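Endo-beta-mannanase (Opitutaceae bacterium TAV5, PDB 7BOB) is an exo-beta-1,4-mannosidase of glycosyl hydrolase family 5, active in a termite hindgut, that probably releases mannose from the ends of beta-1,4-mannan chains. Local coordinates at residues A[15-20]-A[53-58]; A[125-130]-A[176-181]. One frame throughout, in Å; residues are numbered along the deposited sequence.

Interaction 1: A[15-20]-A[53-58]; sequences ARFIPV and GFNTVR
The carboxamide of N55 grips the backbone of 15-20 at two points. Its ND2 donates to the carbonyl O of I18 at 2.9 Å; this oxygen lies in the amide plane of N55, but ND2 stands above the I18 carbonyl plane, 44° out of it. On the other arm, OD1 accepts the peptide N-H of V20, N to OD1 2.9 Å and close to straight. With chi1 at 62° the amide sits between N55's own backbone N and carbonyl carbon, and the pair of bonds fixes its rotation. The return connection runs through V20 O, which takes N55 N at 3.0 Å. T56 N reaches V20 O as well, at 3.2 Å and more bent. T56 OG1 lies 3.0 Å from V20 O, a weak bond at most. Apolar contacts flank these bonds. T56 CG2 packs on P19 CB at 3.7 Å and also reaches the edge of the F17 ring, where N55 ND2 lies too, the ring and amide planes being 81° apart. V20 CG2 lies 4.3 Å from F54 CD1, a loose apolar contact. Further out, helix 352-364 covers V20 and N55 through A358 and T362, while R94 of strand 94-101 touches F17 and T56 and pairs its backbone with N55 and V57. G53, at positive phi, closes the preceding helix in a Schellman motif just before the chain turns into strand 56-62. The arrangement joins the entrances of neighbouring parallel strands 20-23 and 56-62, the first two of the eight-stranded (beta/alpha)8 barrel of family 5 glycosidases.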
loop_
_atom_site.group_PDB
_atom_site.type_symbol
_atom_site.label_atom_id
_atom_site.label_comp_id
_atom_site.label_asym_id
_atom_site.label_seq_id
_atom_site.Cartn_x
_atom_site.Cartn_y
_atom_site.Cartn_z
ATOM N N ALA A 15 -27.266 -28.457 35.213
ATOM C CA ALA A 15 -27.159 -27.181 35.909
ATOM C C ALA A 15 -26.289 -26.211 35.110
ATOM O O ALA A 15 -25.347 -26.604 34.406
ATOM C CB ALA A 15 -26.569 -27.357 37.311
ATOM N N ARG A 16 -26.604 -24.934 35.236
ATOM C CA ARG A 16 -25.857 -23.899 34.544
ATOM C C ARG A 16 -24.530 -23.662 35.253
ATOM O O ARG A 16 -24.452 -23.733 36.480
ATOM C CB ARG A 16 -26.679 -22.603 34.504
ATOM C CG ARG A 16 -25.989 -21.464 33.757
ATOM C CD ARG A 16 -26.822 -20.212 33.744
ATOM N NE ARG A 16 -27.865 -20.294 32.724
ATOM C CZ ARG A 16 -28.786 -19.360 32.530
ATOM N NH1 ARG A 16 -28.779 -18.268 33.288
ATOM N NH2 ARG A 16 -29.697 -19.517 31.573
ATOM N N PHE A 17 -23.474 -23.365 34.487
ATOM C CA PHE A 17 -22.297 -22.817 35.146
ATOM C C PHE A 17 -21.619 -21.755 34.287
ATOM O O PHE A 17 -21.725 -21.738 33.063
ATOM C CB PHE A 17 -21.311 -23.914 35.581
ATOM C CG PHE A 17 -20.428 -24.415 34.506
ATOM C CD1 PHE A 17 -19.109 -23.988 34.434
ATOM C CD2 PHE A 17 -20.896 -25.336 33.574
ATOM C CE1 PHE A 17 -18.266 -24.451 33.443
ATOM C CE2 PHE A 17 -20.057 -25.822 32.563
ATOM C CZ PHE A 17 -18.739 -25.383 32.500
ATOM N N ILE A 18 -20.968 -20.834 34.980
ATOM C CA ILE A 18 -20.276 -19.688 34.419
ATOM C C ILE A 18 -18.783 -19.978 34.520
ATOM O O ILE A 18 -18.219 -19.944 35.624
ATOM C CB ILE A 18 -20.635 -18.388 35.152
ATOM C CG1 ILE A 18 -22.159 -18.214 35.293
ATOM C CG2 ILE A 18 -20.013 -17.212 34.433
ATOM C CD1 ILE A 18 -22.918 -18.078 33.991
ATOM N N PRO A 19 -18.110 -20.283 33.415
ATOM C CA PRO A 19 -16.654 -20.456 33.476
ATOM C C PRO A 19 -16.010 -19.183 34.003
ATOM O O PRO A 19 -16.312 -18.083 33.540
ATOM C CB PRO A 19 -16.271 -20.741 32.021
ATOM C CG PRO A 19 -17.507 -21.344 31.421
ATOM C CD PRO A 19 -18.661 -20.622 32.091
ATOM N N VAL A 20 -15.183 -19.324 35.031
ATOM C CA VAL A 20 -14.355 -18.223 35.516
ATOM C C VAL A 20 -12.988 -18.801 35.858
ATOM O O VAL A 20 -12.888 -19.921 36.374
ATOM C CB VAL A 20 -14.980 -17.478 36.722
ATOM C CG1 VAL A 20 -16.330 -16.843 36.353
ATOM C CG2 VAL A 20 -15.161 -18.389 37.929
ATOM N N GLY A 53 -11.661 -19.572 43.833
ATOM C CA GLY A 53 -13.018 -19.744 43.357
ATOM C C GLY A 53 -13.147 -20.050 41.886
ATOM O O GLY A 53 -14.278 -20.142 41.391
ATOM N N PHE A 54 -12.031 -20.241 41.176
ATOM C CA PHE A 54 -12.087 -20.489 39.745
ATOM C C PHE A 54 -12.573 -21.901 39.475
ATOM O O PHE A 54 -12.296 -22.826 40.230
ATOM C CB PHE A 54 -10.711 -20.276 39.108
ATOM C CG PHE A 54 -10.228 -18.844 39.161
ATOM C CD1 PHE A 54 -11.121 -17.805 39.375
ATOM C CD2 PHE A 54 -8.874 -18.541 38.991
ATOM C CE1 PHE A 54 -10.680 -16.472 39.417
ATOM C CE2 PHE A 54 -8.421 -17.226 39.041
ATOM C CZ PHE A 54 -9.326 -16.185 39.256
ATOM N N ASN A 55 -13.305 -22.070 38.384
ATOM C CA ASN A 55 -13.821 -23.380 38.022
ATOM C C ASN A 55 -13.361 -23.835 36.643
ATOM O O ASN A 55 -13.798 -24.898 36.184
ATOM C CB ASN A 55 -15.362 -23.381 38.096
ATOM C CG ASN A 55 -15.990 -22.390 37.121
ATOM O OD1 ASN A 55 -15.374 -22.016 36.106
ATOM N ND2 ASN A 55 -17.221 -21.964 37.413
ATOM N N THR A 56 -12.507 -23.059 35.962
ATOM C CA THR A 56 -11.991 -23.427 34.648
ATOM C C THR A 56 -10.547 -22.951 34.496
ATOM O O THR A 56 -10.104 -22.002 35.145
ATOM C CB THR A 56 -12.831 -22.831 33.514
ATOM O OG1 THR A 56 -12.991 -21.433 33.751
ATOM C CG2 THR A 56 -14.219 -23.462 33.445
ATOM N N VAL A 57 -9.803 -23.629 33.624
ATOM C CA VAL A 57 -8.450 -23.203 33.298
ATOM C C VAL A 57 -8.248 -23.477 31.819
ATOM O O VAL A 57 -8.494 -24.598 31.354
ATOM C CB VAL A 57 -7.371 -23.896 34.156
ATOM C CG1 VAL A 57 -7.436 -25.446 34.056
ATOM C CG2 VAL A 57 -5.956 -23.353 33.810
ATOM N N ARG A 58 -7.871 -22.439 31.068
ATOM C CA ARG A 58 -7.526 -22.581 29.661
ATOM C C ARG A 58 -6.023 -22.800 29.537
ATOM O O ARG A 58 -5.226 -22.042 30.106
ATOM C CB ARG A 58 -7.942 -21.347 28.864
ATOM C CG ARG A 58 -7.584 -21.423 27.382
ATOM C CD ARG A 58 -8.343 -20.385 26.595
ATOM N NE ARG A 58 -8.069 -20.408 25.159
ATOM C CZ ARG A 58 -7.526 -19.390 24.471
ATOM N NH1 ARG A 58 -7.145 -18.269 25.082
ATOM N NH2 ARG A 58 -7.361 -19.494 23.163
#

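Interaction 2: A[125-130]-A[176-181]; sequences VMIERG and RRMTGA
The guanidinium of R177 has the CG2 methyl of I127 over one face, 3.6 Å from NH1, and the carboxylate of E128 at its edge. The acid is held end-on by two nitrogens: NH2 donates to E128 OE1 at 3.1 Å, with the oxygen in the guanidinium plane, and NH1 donates to E128 OE2 at 3.2 Å, meeting that oxygen's syn lone pair. OE1 is also met on its syn side, though 23° out of the carboxylate plane, in keeping with the 33° between the two flat groups. R177 bends twice, at chi2 and chi3, which brings its end round to the acid. The CB of E128 points away from the partner helix, and a bend at chi2 brings its carboxylate back to R177. This bidentate salt bridge lies toward solvent, E128 being exposed. Deeper in, M178 fills the seam: SD rests 3.5 Å from G130 C, and CE lies 3.5 Å from I127 O. G130 has no side chain, and the M178 sulphur lies directly against its backbone. A131, next on the first helix, touches both R177 and M178, and A134 meets A181, carrying the interface on along the helices. The segment axes run nearly parallel, 20° apart and 10.1 Å at closest approach. Such packing of near-parallel helices side by side is characteristic of the outer layer of a (beta/alpha)8 barrel, here between helices 124-141 and 168-183.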
loop_
_atom_site.group_PDB
_atom_site.type_symbol
_atom_site.label_atom_id
_atom_site.label_comp_id
_atom_site.label_asym_id
_atom_site.label_seq_id
_atom_site.Cartn_x
_atom_site.Cartn_y
_atom_site.Cartn_z
ATOM N N VAL A 125 -1.026 -31.021 2.693
ATOM C CA VAL A 125 -0.379 -31.827 3.727
ATOM C C VAL A 125 -0.762 -31.319 5.114
ATOM O O VAL A 125 -1.074 -32.106 6.023
ATOM C CB VAL A 125 1.148 -31.821 3.517
ATOM C CG1 VAL A 125 1.861 -32.454 4.704
ATOM C CG2 VAL A 125 1.514 -32.541 2.215
ATOM N N MET A 126 -0.762 -29.991 5.297
ATOM C CA MET A 126 -1.106 -29.424 6.601
ATOM C C MET A 126 -2.542 -29.737 6.978
ATOM O O MET A 126 -2.842 -29.978 8.150
ATOM C CB MET A 126 -0.883 -27.916 6.597
ATOM C CG MET A 126 0.576 -27.512 6.568
ATOM S SD MET A 126 1.564 -28.416 7.761
ATOM C CE MET A 126 0.808 -27.889 9.284
ATOM N N ILE A 127 -3.452 -29.709 6.006
ATOM C CA ILE A 127 -4.831 -30.067 6.304
ATOM C C ILE A 127 -4.894 -31.492 6.846
ATOM O O ILE A 127 -5.446 -31.741 7.926
ATOM C CB ILE A 127 -5.718 -29.870 5.064
ATOM C CG1 ILE A 127 -5.886 -28.371 4.784
ATOM C CG2 ILE A 127 -7.087 -30.463 5.284
ATOM C CD1 ILE A 127 -6.695 -28.044 3.529
ATOM N N GLU A 128 -4.267 -32.440 6.140
ATOM C CA GLU A 128 -4.278 -33.827 6.601
ATOM C C GLU A 128 -3.575 -33.970 7.946
ATOM O O GLU A 128 -4.147 -34.517 8.892
ATOM C CB GLU A 128 -3.649 -34.740 5.542
ATOM C CG GLU A 128 -4.497 -34.864 4.262
ATOM C CD GLU A 128 -6.009 -34.740 4.532
ATOM O OE1 GLU A 128 -6.563 -35.531 5.332
ATOM O OE2 GLU A 128 -6.653 -33.847 3.942
ATOM N N ARG A 129 -2.334 -33.477 8.057
ATOM C CA ARG A 129 -1.623 -33.556 9.333
ATOM C C ARG A 129 -2.394 -32.855 10.451
ATOM O O ARG A 129 -2.385 -33.314 11.599
ATOM C CB ARG A 129 -0.222 -32.963 9.203
ATOM C CG ARG A 129 0.734 -33.790 8.363
ATOM C CD ARG A 129 1.374 -34.917 9.171
ATOM N NE ARG A 129 0.583 -36.152 9.136
ATOM C CZ ARG A 129 0.173 -36.798 10.221
ATOM N NH1 ARG A 129 0.498 -36.324 11.413
ATOM N NH2 ARG A 129 -0.550 -37.913 10.128
ATOM N N GLY A 130 -3.072 -31.748 10.139
ATOM C CA GLY A 130 -3.842 -31.063 11.163
ATOM C C GLY A 130 -5.028 -31.879 11.639
ATOM O O GLY A 130 -5.275 -31.987 12.843
ATOM N N ARG A 176 -14.221 -26.498 9.117
ATOM C CA ARG A 176 -15.065 -27.679 8.976
ATOM C C ARG A 176 -14.264 -28.952 9.196
ATOM O O ARG A 176 -14.705 -29.854 9.917
ATOM C CB ARG A 176 -15.723 -27.710 7.589
ATOM C CG ARG A 176 -16.908 -28.689 7.461
ATOM C CD ARG A 176 -17.297 -28.947 5.996
ATOM N NE ARG A 176 -16.176 -29.459 5.216
ATOM C CZ ARG A 176 -15.860 -30.753 5.125
ATOM N NH1 ARG A 176 -16.590 -31.669 5.757
ATOM N NH2 ARG A 176 -14.810 -31.135 4.406
ATOM N N ARG A 177 -13.074 -29.031 8.598
ATOM C CA ARG A 177 -12.287 -30.257 8.696
ATOM C C ARG A 177 -11.769 -30.480 10.110
ATOM O O ARG A 177 -11.773 -31.613 10.599
ATOM C CB ARG A 177 -11.128 -30.221 7.711
ATOM C CG ARG A 177 -11.546 -30.390 6.253
ATOM C CD ARG A 177 -11.919 -31.827 5.929
ATOM N NE ARG A 177 -10.954 -32.784 6.463
ATOM C CZ ARG A 177 -9.902 -33.251 5.796
ATOM N NH1 ARG A 177 -9.663 -32.865 4.555
ATOM N NH2 ARG A 177 -9.089 -34.123 6.371
ATOM N N MET A 178 -11.309 -29.423 10.781
ATOM C CA MET A 178 -10.732 -29.608 12.105
ATOM C C MET A 178 -11.811 -29.852 13.156
ATOM O O MET A 178 -11.607 -30.641 14.077
ATOM C CB MET A 178 -9.879 -28.408 12.500
ATOM C CG MET A 178 -8.706 -28.146 11.590
ATOM S SD MET A 178 -7.739 -29.640 11.269
ATOM C CE MET A 178 -7.857 -29.761 9.494
ATOM N N THR A 179 -12.961 -29.186 13.045
ATOM C CA THR A 179 -14.067 -29.530 13.929
ATOM C C THR A 179 -14.571 -30.939 13.636
ATOM O O THR A 179 -14.869 -31.700 14.559
ATOM C CB THR A 179 -15.211 -28.522 13.790
ATOM O OG1 THR A 179 -15.649 -28.479 12.420
ATOM C CG2 THR A 179 -14.780 -27.134 14.264
ATOM N N GLY A 180 -14.680 -31.298 12.357
ATOM C CA GLY A 180 -15.150 -32.627 12.012
ATOM C C GLY A 180 -14.250 -33.719 12.557
ATOM O O GLY A 180 -14.729 -34.774 12.988
ATOM N N ALA A 181 -12.934 -33.475 12.549
ATOM C CA ALA A 181 -11.983 -34.435 13.107
ATOM C C ALA A 181 -12.184 -34.597 14.605
ATOM O O ALA A 181 -12.093 -35.710 15.140
ATOM C CB ALA A 181 -10.551 -33.984 12.819
#

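In the fold
Both contacts belong to the N-terminal (beta/alpha)8 barrel, but to different layers of it: interaction 1 joins the starts of strands 20-23 and 56-62, and interaction 2 pairs helices 124-141 and 168-183 outside the strands. Their centres are 29 Å apart and their nearest atoms about 14 Å, so they do not touch. Along the chain they come in series, the first closing before the second opens. Strands 94-101 and 151-154 continue the parallel sheet from 56-62, and 151-154 lies in sequence between the two helices. Together the contacts tie successive elements at the inner and outer rings of the domain that probably carries the mannosidase activity.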